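Malyl-CoA lyase/beta-methylmalyl-CoA lyase (Methylobacterium extorquens, PDB 5UGR) belongs to the HpcH/HpaI aldolase/citrate lyase family of TIM-barrel enzymes and binds magnesium ions. Local coordinates at residues H14-A19 against K35-F40; N58-L63 against V93-R98; N78-H83 against I102-V107; A160-V165 against R223-P228. All blocks are in the same frame, centred on the assembly; numbering follows the deposited sequence. Where two conformers were deposited one is given.

Interactions 1 and 4 are buried pairings of neighbouring parallel strands in the eight-stranded barrel. They meet in the barrel interior, where His-14 and Glu-17 reach Arg-223, Ile-225 and Ser-162. Both combine main-chain bonds with polar groups held by several partners. Interaction 3, also buried and next to other subunits, joins the loop after strand 72-76 to the end of strand 101-104 and the chain that follows, combining a salt bridge and a water bridge with apolar packing. Interaction 2, partly buried, lies in the outer layer between helix 52-65 and the end of helix 85-95 with the residues after it, without a hydrogen bond between its segments. Val-93 packing on Ile-102 joins interactions 2 and 3.

Interaction 1 of 4, residues H14-A19 against K35-F40; sequences HRSELA and KADVIF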
loop_
_atom_site.group_PDB
_atom_site.type_symbol
_atom_site.label_atom_id
_atom_site.label_comp_id
_atom_site.label_asym_id
_atom_site.label_seq_id
_atom_site.Cartn_x
_atom_site.Cartn_y
_atom_site.Cartn_z
ATOM N N HIS A 14 -4.092 -29.357 17.757
ATOM C CA HIS A 14 -4.248 -29.532 16.319
ATOM C C HIS A 14 -3.107 -30.377 15.728
ATOM O O HIS A 14 -2.478 -30.010 14.736
ATOM C CB HIS A 14 -4.300 -28.129 15.711
ATOM C CG HIS A 14 -4.832 -28.058 14.337
ATOM N ND1 HIS A 14 -5.391 -26.897 13.832
ATOM C CD2 HIS A 14 -4.902 -28.969 13.350
ATOM C CE1 HIS A 14 -5.805 -27.120 12.605
ATOM N NE2 HIS A 14 -5.496 -28.358 12.285
ATOM N N ARG A 15 -2.819 -31.513 16.341
ATOM C CA ARG A 15 -1.757 -32.398 15.848
ATOM C C ARG A 15 -2.118 -33.148 14.562
ATOM O O ARG A 15 -1.274 -33.393 13.690
ATOM C CB ARG A 15 -1.370 -33.406 16.933
ATOM C CG ARG A 15 -0.880 -32.816 18.232
ATOM C CD ARG A 15 -0.867 -33.827 19.335
ATOM N NE ARG A 15 -2.174 -34.401 19.563
ATOM C CZ ARG A 15 -2.395 -35.520 20.250
ATOM N NH1 ARG A 15 -1.403 -36.203 20.820
ATOM N NH2 ARG A 15 -3.621 -35.963 20.393
ATOM N N SER A 16 -3.375 -33.575 14.508
ATOM C CA SER A 16 -3.920 -34.402 13.456
ATOM C C SER A 16 -5.196 -33.793 12.947
ATOM O O SER A 16 -6.057 -33.353 13.735
ATOM C CB SER A 16 -4.172 -35.831 13.980
ATOM O OG SER A 16 -4.956 -35.841 15.157
ATOM N N GLU A 17 -5.309 -33.744 11.609
ATOM C CA GLU A 17 -6.502 -33.158 10.960
ATOM C C GLU A 17 -7.001 -34.161 9.953
ATOM O O GLU A 17 -6.377 -34.361 8.891
ATOM C CB GLU A 17 -6.114 -31.827 10.328
ATOM C CG GLU A 17 -7.211 -31.144 9.531
ATOM C CD GLU A 17 -6.876 -29.711 9.104
ATOM O OE1 GLU A 17 -7.624 -29.118 8.260
ATOM O OE2 GLU A 17 -5.869 -29.167 9.637
ATOM N N LEU A 18 -8.135 -34.808 10.284
ATOM C CA LEU A 18 -8.662 -35.893 9.448
ATOM C C LEU A 18 -9.692 -35.349 8.477
ATOM O O LEU A 18 -10.649 -34.687 8.888
ATOM C CB LEU A 18 -9.311 -36.948 10.342
ATOM C CG LEU A 18 -9.997 -38.113 9.659
ATOM C CD1 LEU A 18 -8.957 -39.009 9.020
ATOM C CD2 LEU A 18 -10.821 -38.908 10.647
ATOM N N ALA A 19 -9.500 -35.674 7.197
ATOM C CA ALA A 19 -10.399 -35.347 6.123
ATOM C C ALA A 19 -11.412 -36.452 5.921
ATOM O O ALA A 19 -11.024 -37.599 5.722
ATOM C CB ALA A 19 -9.614 -35.183 4.852
ATOM N N LYS A 35 -9.255 -41.006 16.886
ATOM C CA LYS A 35 -8.321 -40.250 17.707
ATOM C C LYS A 35 -7.820 -38.940 17.090
ATOM O O LYS A 35 -6.910 -38.299 17.624
ATOM C CB LYS A 35 -7.159 -41.141 18.120
ATOM C CG LYS A 35 -7.573 -42.304 19.037
ATOM C CD LYS A 35 -6.376 -43.159 19.350
ATOM C CE LYS A 35 -6.843 -44.394 20.126
ATOM N NZ LYS A 35 -5.646 -45.194 20.526
ATOM N N ALA A 36 -8.450 -38.492 16.028
ATOM C CA ALA A 36 -8.060 -37.207 15.408
ATOM C C ALA A 36 -8.398 -36.071 16.331
ATOM O O ALA A 36 -9.441 -36.069 16.992
ATOM C CB ALA A 36 -8.808 -37.019 14.119
ATOM N N ASP A 37 -7.533 -35.054 16.330
ATOM C CA ASP A 37 -7.805 -33.821 17.101
ATOM C C ASP A 37 -8.849 -32.957 16.433
ATOM O O ASP A 37 -9.664 -32.306 17.090
ATOM C CB ASP A 37 -6.540 -33.009 17.276
ATOM C CG ASP A 37 -5.466 -33.679 18.182
ATOM O OD1 ASP A 37 -5.832 -34.530 19.027
ATOM O OD2 ASP A 37 -4.282 -33.255 18.091
ATOM N N VAL A 38 -8.719 -32.853 15.115
ATOM C CA VAL A 38 -9.550 -31.978 14.293
ATOM C C VAL A 38 -10.087 -32.843 13.158
ATOM O O VAL A 38 -9.347 -33.641 12.600
ATOM C CB VAL A 38 -8.677 -30.831 13.667
ATOM C CG1 VAL A 38 -9.495 -29.947 12.750
ATOM C CG2 VAL A 38 -8.013 -29.976 14.747
ATOM N N ILE A 39 -11.362 -32.680 12.828
ATOM C CA ILE A 39 -11.948 -33.351 11.671
ATOM C C ILE A 39 -12.588 -32.315 10.781
ATOM O O ILE A 39 -13.318 -31.448 11.280
ATOM C CB ILE A 39 -13.044 -34.410 12.082
ATOM C CG1 ILE A 39 -12.356 -35.557 12.829
ATOM C CG2 ILE A 39 -13.775 -34.923 10.819
ATOM C CD1 ILE A 39 -13.314 -36.635 13.336
ATOM N N PHE A 40 -12.327 -32.394 9.473
ATOM C CA PHE A 40 -13.162 -31.651 8.552
ATOM C C PHE A 40 -13.998 -32.570 7.714
ATOM O O PHE A 40 -13.518 -33.581 7.200
ATOM C CB PHE A 40 -12.401 -30.592 7.697
ATOM C CG PHE A 40 -11.545 -31.109 6.576
ATOM C CD1 PHE A 40 -12.075 -31.452 5.350
ATOM C CD2 PHE A 40 -10.158 -31.062 6.691
ATOM C CE1 PHE A 40 -11.249 -31.815 4.300
ATOM C CE2 PHE A 40 -9.330 -31.400 5.653
ATOM C CZ PHE A 40 -9.897 -31.774 4.424
#
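Arg-15 and Asp-37 meet with guanidinium and carboxylate nearly in one plane, 14° apart. Arg-15 NE gives a straight salt bridge to the syn lone pair of Asp-37 OD2 (2.8 Å). Arg-15 N takes the anti lone pair of the same OD2 (2.9 Å). Two donors therefore fix the carboxylate's rotation. Asp-37 OD1, less surely placed, forms a salt bridge with Lys-324. Ser-16 OG accepts from Asp-37 N at 2.9 Å and is tied to Asn-265 as well. Val-38 lays CG2 over one face of the His-14 ring, 3.7 Å from its centroid. That ring is fixed in turn by NE2 bonding to Glu-17 OE2 (2.8 Å), which it meets from above the carboxylate plane. At the other end Ala-19 CA sits over the centre of the Phe-40 ring. Phe-40 CG stands between its backbone N and carbonyl carbon (chi1 74°), which turns the ring back under Ala-19. Between these ends, Val-38 N bonds to Ser-16 O, Leu-18 N to Val-38 O and Phe-40 N to Leu-18 O. Glu-17, Ala-19, Val-38 and Phe-40 face the barrel interior. Strands 16-21 and 38-42 form a beta-alpha-beta unit with helix 25-32, flanked by strands 252-255 and 72-76.

Interaction 2 of 4, residues N58-L63 against V93-R98; sequences NIIQAL and VEACPR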
loop_
_atom_site.group_PDB
_atom_site.type_symbol
_atom_site.label_atom_id
_atom_site.label_comp_id
_atom_site.label_asym_id
_atom_site.label_seq_id
_atom_site.Cartn_x
_atom_site.Cartn_y
_atom_site.Cartn_z
ATOM N N ASN A 58 -26.054 -34.787 4.297
ATOM C CA ASN A 58 -25.377 -35.806 5.101
ATOM C C ASN A 58 -24.612 -35.167 6.234
ATOM O O ASN A 58 -24.661 -35.641 7.399
ATOM C CB ASN A 58 -24.424 -36.662 4.288
ATOM C CG ASN A 58 -25.108 -37.511 3.210
ATOM O OD1 ASN A 58 -26.328 -37.782 3.249
ATOM N ND2 ASN A 58 -24.310 -37.971 2.271
ATOM N N ILE A 59 -23.897 -34.072 5.907
ATOM C CA ILE A 59 -23.129 -33.411 6.948
ATOM C C ILE A 59 -23.957 -32.741 8.055
ATOM O O ILE A 59 -23.627 -32.778 9.229
ATOM C CB ILE A 59 -22.142 -32.384 6.255
ATOM C CG1 ILE A 59 -21.014 -33.187 5.591
ATOM C CG2 ILE A 59 -21.582 -31.388 7.276
ATOM C CD1 ILE A 59 -20.073 -32.382 4.700
ATOM N N ILE A 60 -25.086 -32.171 7.670
ATOM C CA ILE A 60 -25.978 -31.610 8.648
ATOM C C ILE A 60 -26.426 -32.715 9.631
ATOM O O ILE A 60 -26.402 -32.541 10.855
ATOM C CB ILE A 60 -27.184 -30.941 7.962
ATOM C CG1 ILE A 60 -26.736 -29.610 7.305
ATOM C CG2 ILE A 60 -28.274 -30.671 8.987
ATOM C CD1 ILE A 60 -27.766 -28.955 6.411
ATOM N N GLN A 61 -26.808 -33.851 9.070
ATOM C CA GLN A 61 -27.267 -34.986 9.901
ATOM C C GLN A 61 -26.108 -35.460 10.796
ATOM O O GLN A 61 -26.283 -35.653 12.030
ATOM C CB GLN A 61 -27.839 -36.128 9.005
ATOM C CG GLN A 61 -27.950 -37.457 9.752
ATOM C CD GLN A 61 -28.729 -38.521 9.026
ATOM O OE1 GLN A 61 -29.648 -39.061 9.585
ATOM N NE2 GLN A 61 -28.349 -38.848 7.783
ATOM N N ALA A 62 -24.888 -35.565 10.198
ATOM C CA ALA A 62 -23.762 -36.079 10.966
ATOM C C ALA A 62 -23.379 -35.109 12.111
ATOM O O ALA A 62 -23.146 -35.556 13.258
ATOM C CB ALA A 62 -22.559 -36.310 10.057
ATOM N N LEU A 63 -23.335 -33.812 11.832
ATOM C CA LEU A 63 -23.002 -32.869 12.869
ATOM C C LEU A 63 -24.022 -32.805 13.986
ATOM O O LEU A 63 -23.662 -32.595 15.145
ATOM C CB LEU A 63 -22.801 -31.442 12.301
ATOM C CG LEU A 63 -21.517 -31.225 11.516
ATOM C CD1 LEU A 63 -21.645 -29.931 10.744
ATOM C CD2 LEU A 63 -20.352 -31.186 12.462
ATOM N N VAL A 93 -24.378 -23.662 8.746
ATOM C CA VAL A 93 -24.240 -22.823 9.909
ATOM C C VAL A 93 -25.627 -22.595 10.552
ATOM O O VAL A 93 -25.749 -22.600 11.803
ATOM C CB VAL A 93 -23.480 -21.502 9.632
ATOM C CG1 VAL A 93 -23.389 -20.623 10.859
ATOM C CG2 VAL A 93 -22.076 -21.798 9.091
ATOM N N GLU A 94 -26.670 -22.468 9.748
ATOM C CA GLU A 94 -28.016 -22.298 10.337
ATOM C C GLU A 94 -28.412 -23.491 11.182
ATOM O O GLU A 94 -28.983 -23.307 12.251
ATOM C CB GLU A 94 -29.059 -22.031 9.246
ATOM C CG GLU A 94 -29.068 -20.609 8.713
ATOM C CD GLU A 94 -30.174 -20.339 7.701
ATOM O OE1 GLU A 94 -30.930 -21.263 7.320
ATOM O OE2 GLU A 94 -30.301 -19.145 7.323
ATOM N N ALA A 95 -28.102 -24.702 10.687
ATOM C CA ALA A 95 -28.649 -25.949 11.267
ATOM C C ALA A 95 -27.816 -26.599 12.345
ATOM O O ALA A 95 -28.328 -27.473 13.041
ATOM C CB ALA A 95 -28.936 -26.944 10.170
ATOM N N CYS A 96 -26.529 -26.212 12.456
ATOM C CA CYS A 96 -25.579 -27.077 13.175
ATOM C C CYS A 96 -24.757 -26.317 14.200
ATOM O O CYS A 96 -23.597 -25.948 13.940
ATOM C CB CYS A 96 -24.669 -27.810 12.203
ATOM S SG CYS A 96 -25.469 -28.782 10.924
ATOM N N PRO A 97 -25.315 -26.079 15.400
ATOM C CA PRO A 97 -24.547 -25.463 16.498
ATOM C C PRO A 97 -23.220 -26.203 16.824
ATOM O O PRO A 97 -22.301 -25.574 17.341
ATOM C CB PRO A 97 -25.497 -25.563 17.711
ATOM C CG PRO A 97 -26.833 -25.782 17.152
ATOM C CD PRO A 97 -26.720 -26.328 15.780
ATOM N N ARG A 98 -23.142 -27.510 16.595
ATOM C CA ARG A 98 -21.926 -28.292 16.897
ATOM C C ARG A 98 -20.710 -27.857 16.099
ATOM O O ARG A 98 -19.589 -28.070 16.507
ATOM C CB ARG A 98 -22.179 -29.795 16.757
ATOM C CG ARG A 98 -21.000 -30.717 17.073
ATOM C CD ARG A 98 -20.580 -30.557 18.506
ATOM N NE ARG A 98 -19.421 -31.326 18.901
ATOM C CZ ARG A 98 -18.160 -30.923 18.660
ATOM N NH1 ARG A 98 -17.929 -29.825 17.932
ATOM N NH2 ARG A 98 -17.137 -31.651 19.109
#
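Cys-96 turns SG anti to its own carbonyl carbon (chi1 -55°), and this drops the sulfur between Ile-60 and Leu-63 of the facing helix. Leu-63 has the same kind of first torsion (chi1 -73°), which with chi2 at 165° brings CD1 alongside Cys-96 CB at 4.0 Å. Cys-96 SG lies against the start of the Ile-60 side chain, 3.7 Å from Ile-60 CA and 3.9 Å from Ile-60 CG2. The CG2 branch of Ile-60 also touches the methyl CB of Ala-95 at 4.0 Å. Arg-98 uses only the base of its chain here. Its CB lies 3.6 Å from the carbonyl O of Leu-63. The chain bends at chi2, and the guanidinium leads away to Asp-100 and to the carbonyls of Gly-69 and Lys-71. The two segments share no hydrogen bond. This is apolar packing of sulfur and aliphatic carbons, partly buried. Cys-96 is the residue at which the chain leaves helical geometry, so the contact joins the end of helix 85-95 to the flank of helix 52-65, in the outer layer of the TIM barrel. Ile-92 extends the same packing back along helix 85-95. Met-28 of helix 25-32 packs on Ile-59 and Ala-62 of helix 52-65.

Interaction 3 of 4, residues N78-H83 against I102-V107; sequences NGLDTH and ILIPKV
Gly-79 and Pro-105 bring the two backbones together, their CA atoms 5.8 Å apart, where a type I beta turn from Gly-79 to Thr-82 approaches the chain leaving strand 101-104. The turn is closed twice on one acceptor. Gly-79 O takes both Thr-82 N at 3.0 Å and Thr-82 OG1 at 2.8 Å. The main polar link across the contact is a salt bridge. Lys-106 NZ reaches the syn lone pair of Asp-81 OD1 at 2.8 Å, and its second bond, to Asp-81 OD2, is weak. The two side chains cross at about a right angle. Asp-81 carries CG between its backbone N and carbonyl carbon (chi1 57°), and the lysine chain bends at chi3 to bring NZ up to the carboxylate. NZ is shared with Asp-304 of a neighbouring subunit, so the ammonium has two acidic partners. In this TIM barrel, the loop after strand 72-76 meets the C-terminal end of strand 101-104 and the residues just after it, at the active-site end of the fold. Lys-106 has a left-handed backbone conformation, and its N donates to Glu-140, a ligand of the magnesium ion. One water bridges the segments, accepting from Leu-80 N at 2.9 Å and donating to Pro-105 O at 2.8 Å. The ring of Pro-105 packs CG against Asn-78 O, a buried carbonyl with no hydrogen-bonding partner in the model. The Leu-80 and Ile-104 side chains cross at a slant, CD1 of Leu-80 3.8 Å from CG2 of Ile-104. Leu-80 also packs on Phe-3 of the neighbouring subunit that supplies Asp-304.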
loop_
_atom_site.group_PDB
_atom_site.type_symbol
_atom_site.label_atom_id
_atom_site.label_comp_id
_atom_site.label_asym_id
_atom_site.label_seq_id
_atom_site.Cartn_x
_atom_site.Cartn_y
_atom_site.Cartn_z
ATOM N N ASN A 78 -17.160 -25.431 -0.353
ATOM C CA ASN A 78 -16.765 -25.316 -1.745
ATOM C C ASN A 78 -16.042 -24.001 -2.027
ATOM O O ASN A 78 -16.097 -23.031 -1.230
ATOM C CB ASN A 78 -17.979 -25.551 -2.646
ATOM C CG ASN A 78 -18.226 -27.025 -2.828
ATOM O OD1 ASN A 78 -17.512 -27.713 -3.611
ATOM N ND2 ASN A 78 -19.169 -27.564 -2.048
ATOM N N GLY A 79 -15.394 -23.965 -3.172
ATOM C CA GLY A 79 -14.623 -22.774 -3.562
ATOM C C GLY A 79 -15.496 -21.548 -3.813
ATOM O O GLY A 79 -16.675 -21.642 -4.185
ATOM N N LEU A 80 -14.939 -20.381 -3.529
ATOM C CA LEU A 80 -15.659 -19.117 -3.707
ATOM C C LEU A 80 -16.037 -18.868 -5.160
ATOM O O LEU A 80 -16.893 -18.036 -5.448
ATOM C CB LEU A 80 -14.862 -17.916 -3.150
ATOM C CG LEU A 80 -15.010 -17.671 -1.622
ATOM C CD1 LEU A 80 -14.335 -18.797 -0.837
ATOM C CD2 LEU A 80 -14.376 -16.328 -1.250
ATOM N N ASP A 81 -15.309 -19.532 -6.048
ATOM C CA ASP A 81 -15.534 -19.481 -7.491
ATOM C C ASP A 81 -16.641 -20.411 -7.967
ATOM O O ASP A 81 -16.867 -20.486 -9.195
ATOM C CB ASP A 81 -14.224 -19.826 -8.261
ATOM C CG ASP A 81 -13.656 -21.194 -7.889
ATOM O OD1 ASP A 81 -13.726 -21.601 -6.691
ATOM O OD2 ASP A 81 -13.136 -21.908 -8.770
ATOM N N THR A 82 -17.302 -21.079 -7.051
ATOM C CA THR A 82 -18.312 -22.086 -7.368
ATOM C C THR A 82 -19.655 -21.775 -6.716
ATOM O O THR A 82 -19.730 -21.253 -5.624
ATOM C CB THR A 82 -17.855 -23.535 -7.030
ATOM O OG1 THR A 82 -17.876 -23.788 -5.615
ATOM C CG2 THR A 82 -16.492 -23.806 -7.557
ATOM N N HIS A 83 -20.722 -22.269 -7.345
ATOM C CA HIS A 83 -22.075 -21.866 -6.888
ATOM C C HIS A 83 -22.520 -22.591 -5.614
ATOM O O HIS A 83 -23.433 -22.163 -4.945
ATOM C CB HIS A 83 -23.130 -22.044 -7.995
ATOM C CG HIS A 83 -23.410 -23.461 -8.383
ATOM N ND1 HIS A 83 -24.402 -24.221 -7.792
ATOM C CD2 HIS A 83 -22.845 -24.248 -9.315
ATOM C CE1 HIS A 83 -24.449 -25.408 -8.383
ATOM N NE2 HIS A 83 -23.513 -25.454 -9.300
ATOM N N ILE A 102 -14.817 -23.309 9.995
ATOM C CA ILE A 102 -14.932 -23.465 8.538
ATOM C C ILE A 102 -13.527 -23.407 7.918
ATOM O O ILE A 102 -12.731 -22.518 8.298
ATOM C CB ILE A 102 -15.820 -22.349 7.942
ATOM C CG1 ILE A 102 -17.282 -22.557 8.372
ATOM C CG2 ILE A 102 -15.707 -22.305 6.424
ATOM C CD1 ILE A 102 -18.224 -21.418 8.049
ATOM N N LEU A 103 -13.243 -24.395 7.088
ATOM C CA LEU A 103 -12.022 -24.486 6.289
ATOM C C LEU A 103 -12.370 -23.936 4.885
ATOM O O LEU A 103 -13.200 -24.494 4.154
ATOM C CB LEU A 103 -11.484 -25.915 6.235
ATOM C CG LEU A 103 -10.369 -26.227 5.250
ATOM C CD1 LEU A 103 -9.197 -25.259 5.428
ATOM C CD2 LEU A 103 -9.909 -27.661 5.444
ATOM N N ILE A 104 -11.742 -22.801 4.552
ATOM C CA ILE A 104 -12.013 -22.084 3.322
ATOM C C ILE A 104 -10.916 -22.531 2.325
ATOM O O ILE A 104 -9.722 -22.338 2.587
ATOM C CB ILE A 104 -11.939 -20.565 3.471
ATOM C CG1 ILE A 104 -12.816 -20.069 4.619
ATOM C CG2 ILE A 104 -12.331 -19.879 2.170
ATOM C CD1 ILE A 104 -12.578 -18.612 5.002
ATOM N N PRO A 105 -11.289 -23.117 1.185
ATOM C CA PRO A 105 -10.325 -23.627 0.217
ATOM C C PRO A 105 -9.809 -22.557 -0.755
ATOM O O PRO A 105 -10.483 -21.527 -0.987
ATOM C CB PRO A 105 -11.136 -24.708 -0.532
ATOM C CG PRO A 105 -12.507 -24.075 -0.591
ATOM C CD PRO A 105 -12.681 -23.423 0.754
ATOM N N LYS A 106 -8.596 -22.825 -1.268
ATOM C CA LYS A 106 -8.104 -22.081 -2.425
ATOM C C LYS A 106 -8.001 -20.594 -2.184
ATOM O O LYS A 106 -8.188 -19.775 -3.066
ATOM C CB LYS A 106 -8.894 -22.370 -3.699
ATOM C CG LYS A 106 -9.075 -23.833 -3.992
ATOM C CD LYS A 106 -9.868 -24.111 -5.235
ATOM C CE LYS A 106 -11.148 -23.289 -5.408
ATOM N NZ LYS A 106 -11.968 -23.802 -6.577
ATOM N N VAL A 107 -7.710 -20.201 -0.944
ATOM C CA VAL A 107 -7.770 -18.752 -0.637
ATOM C C VAL A 107 -6.645 -18.017 -1.394
ATOM O O VAL A 107 -5.493 -18.462 -1.419
ATOM C CB VAL A 107 -7.661 -18.485 0.887
ATOM C CG1 VAL A 107 -7.591 -16.992 1.218
ATOM C CG2 VAL A 107 -8.855 -19.122 1.587
HETATM O O HOH W 1 -12.082 -20.432 -3.062
#

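Interaction 4 of 4, residues A160-V165 against R223-P228; sequences AMSFGV and RPIDGP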
loop_
_atom_site.group_PDB
_atom_site.type_symbol
_atom_site.label_atom_id
_atom_site.label_comp_id
_atom_site.label_asym_id
_atom_site.label_seq_id
_atom_site.Cartn_x
_atom_site.Cartn_y
_atom_site.Cartn_z
ATOM N N ALA A 160 -5.680 -20.601 11.691
ATOM C CA ALA A 160 -4.774 -21.651 11.186
ATOM C C ALA A 160 -4.715 -21.575 9.671
ATOM O O ALA A 160 -5.677 -21.132 9.030
ATOM C CB ALA A 160 -5.299 -23.014 11.603
ATOM N N MET A 161 -3.591 -22.041 9.121
ATOM C CA MET A 161 -3.439 -22.205 7.674
ATOM C C MET A 161 -2.929 -23.619 7.423
ATOM O O MET A 161 -2.010 -24.074 8.133
ATOM C CB MET A 161 -2.441 -21.196 7.065
ATOM C CG MET A 161 -2.548 -19.766 7.556
ATOM S SD MET A 161 -1.404 -18.593 6.749
ATOM C CE MET A 161 -2.703 -17.617 6.043
ATOM N N SER A 162 -3.533 -24.276 6.410
ATOM C CA SER A 162 -3.041 -25.562 5.962
ATOM C C SER A 162 -2.357 -25.416 4.604
ATOM O O SER A 162 -2.898 -24.739 3.733
ATOM C CB SER A 162 -4.170 -26.574 5.804
ATOM O OG SER A 162 -4.641 -27.088 7.058
ATOM N N PHE A 163 -1.187 -26.091 4.456
ATOM C CA PHE A 163 -0.467 -26.152 3.191
ATOM C C PHE A 163 -1.011 -27.291 2.371
ATOM O O PHE A 163 -0.720 -28.462 2.627
ATOM C CB PHE A 163 1.006 -26.249 3.434
ATOM C CG PHE A 163 1.800 -26.466 2.204
ATOM C CD1 PHE A 163 1.631 -25.626 1.124
ATOM C CD2 PHE A 163 2.649 -27.584 2.081
ATOM C CE1 PHE A 163 2.344 -25.867 -0.057
ATOM C CE2 PHE A 163 3.380 -27.794 0.911
ATOM C CZ PHE A 163 3.199 -26.964 -0.148
ATOM N N GLY A 164 -1.791 -26.943 1.332
ATOM C CA GLY A 164 -2.384 -27.947 0.443
ATOM C C GLY A 164 -1.415 -28.365 -0.627
ATOM O O GLY A 164 -1.470 -27.875 -1.769
ATOM N N VAL A 165 -0.520 -29.275 -0.281
ATOM C CA VAL A 165 0.628 -29.603 -1.136
ATOM C C VAL A 165 0.264 -30.082 -2.536
ATOM O O VAL A 165 0.944 -29.724 -3.498
ATOM C CB VAL A 165 1.617 -30.552 -0.402
ATOM C CG1 VAL A 165 0.966 -31.905 -0.133
ATOM C CG2 VAL A 165 2.917 -30.694 -1.206
ATOM N N ARG A 223 -1.917 -21.130 13.689
ATOM C CA ARG A 223 -1.348 -22.482 13.663
ATOM C C ARG A 223 -0.912 -22.847 12.237
ATOM O O ARG A 223 -1.772 -22.838 11.358
ATOM C CB ARG A 223 -2.368 -23.501 14.168
ATOM C CG ARG A 223 -2.944 -23.235 15.545
ATOM C CD ARG A 223 -3.844 -24.363 15.999
ATOM N NE ARG A 223 -5.113 -24.465 15.326
ATOM C CZ ARG A 223 -6.215 -23.774 15.658
ATOM N NH1 ARG A 223 -7.374 -24.028 15.000
ATOM N NH2 ARG A 223 -6.170 -22.826 16.598
ATOM N N PRO A 224 0.366 -23.226 12.031
ATOM C CA PRO A 224 0.778 -23.734 10.726
ATOM C C PRO A 224 0.598 -25.257 10.677
ATOM O O PRO A 224 1.204 -25.991 11.490
ATOM C CB PRO A 224 2.265 -23.372 10.670
ATOM C CG PRO A 224 2.715 -23.048 12.056
ATOM C CD PRO A 224 1.518 -23.075 12.959
ATOM N N ILE A 225 -0.185 -25.691 9.671
ATOM C CA ILE A 225 -0.578 -27.097 9.525
ATOM C C ILE A 225 -0.131 -27.583 8.160
ATOM O O ILE A 225 -0.353 -26.915 7.132
ATOM C CB ILE A 225 -2.124 -27.282 9.662
ATOM C CG1 ILE A 225 -2.638 -26.594 10.936
ATOM C CG2 ILE A 225 -2.461 -28.756 9.618
ATOM C CD1 ILE A 225 -2.101 -27.114 12.229
ATOM N N ASP A 226 0.484 -28.780 8.124
ATOM C CA ASP A 226 0.915 -29.370 6.857
ATOM C C ASP A 226 -0.212 -30.210 6.293
ATOM O O ASP A 226 -0.966 -30.841 7.054
ATOM C CB ASP A 226 2.161 -30.236 7.114
ATOM C CG ASP A 226 2.896 -30.642 5.852
ATOM O OD1 ASP A 226 2.811 -29.900 4.834
ATOM O OD2 ASP A 226 3.483 -31.764 5.885
ATOM N N GLY A 227 -0.298 -30.279 4.973
ATOM C CA GLY A 227 -1.397 -30.930 4.285
ATOM C C GLY A 227 -1.214 -32.452 4.065
ATOM O O GLY A 227 -0.498 -33.120 4.827
ATOM N N PRO A 228 -1.848 -32.978 3.030
ATOM C CA PRO A 228 -1.954 -34.419 2.862
ATOM C C PRO A 228 -0.676 -35.062 2.352
ATOM O O PRO A 228 0.114 -34.410 1.654
ATOM C CB PRO A 228 -3.082 -34.558 1.833
ATOM C CG PRO A 228 -2.979 -33.281 1.021
ATOM C CD PRO A 228 -2.595 -32.216 2.004
#
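Phe-163 and Asp-226 lie side by side with ring and carboxylate nearly coplanar, 7° apart. OD1 of Asp-226 meets the rim of the ring, 3.6 Å from CD2 of Phe-163, near its plane. In both residues CG stands anti to the backbone N (chi1 174° in Phe-163, -167° in Asp-226), and the side chains point the same way from adjacent strands. Gln-210 bonds to OD1 and Lys-253 forms a salt bridge with OD2, so the carboxylate is held at both oxygens. Over one face of the same ring sits the CA of Val-165. Val-165 begins helix 165-172, which also carries the magnesium ligand Asp-167. Val-165 CG1 passes 3.2 Å from the carbonyl O of Pro-228, a tight approach, and the two side chains slide past each other in opposite directions. On the other face of the sheet, in the barrel interior, Arg-223 and Ser-162 supply the polar groups. The guanidinium of Arg-223 lies obliquely by the methyl of Ala-160, with NE 4.0 Å from Ala-160 CB. NE bonds to His-14 ND1, and NH1 forms a salt bridge with Glu-159. Ser-162 OG rests 3.6 Å from Ile-225 CB and is bonded to Glu-136 and Trp-254. Parallel strands 158-163 and 223-226 are joined by Met-161 N to Arg-223 O (3.0 Å), Ile-225 N to Met-161 O (2.9 Å) and Phe-163 N to Ile-225 O (2.9 Å). The chemistry implies that OD1 of Asp-226 is probably favoured by the weakly positive rim of Phe-163, while Lys-253 balances OD2.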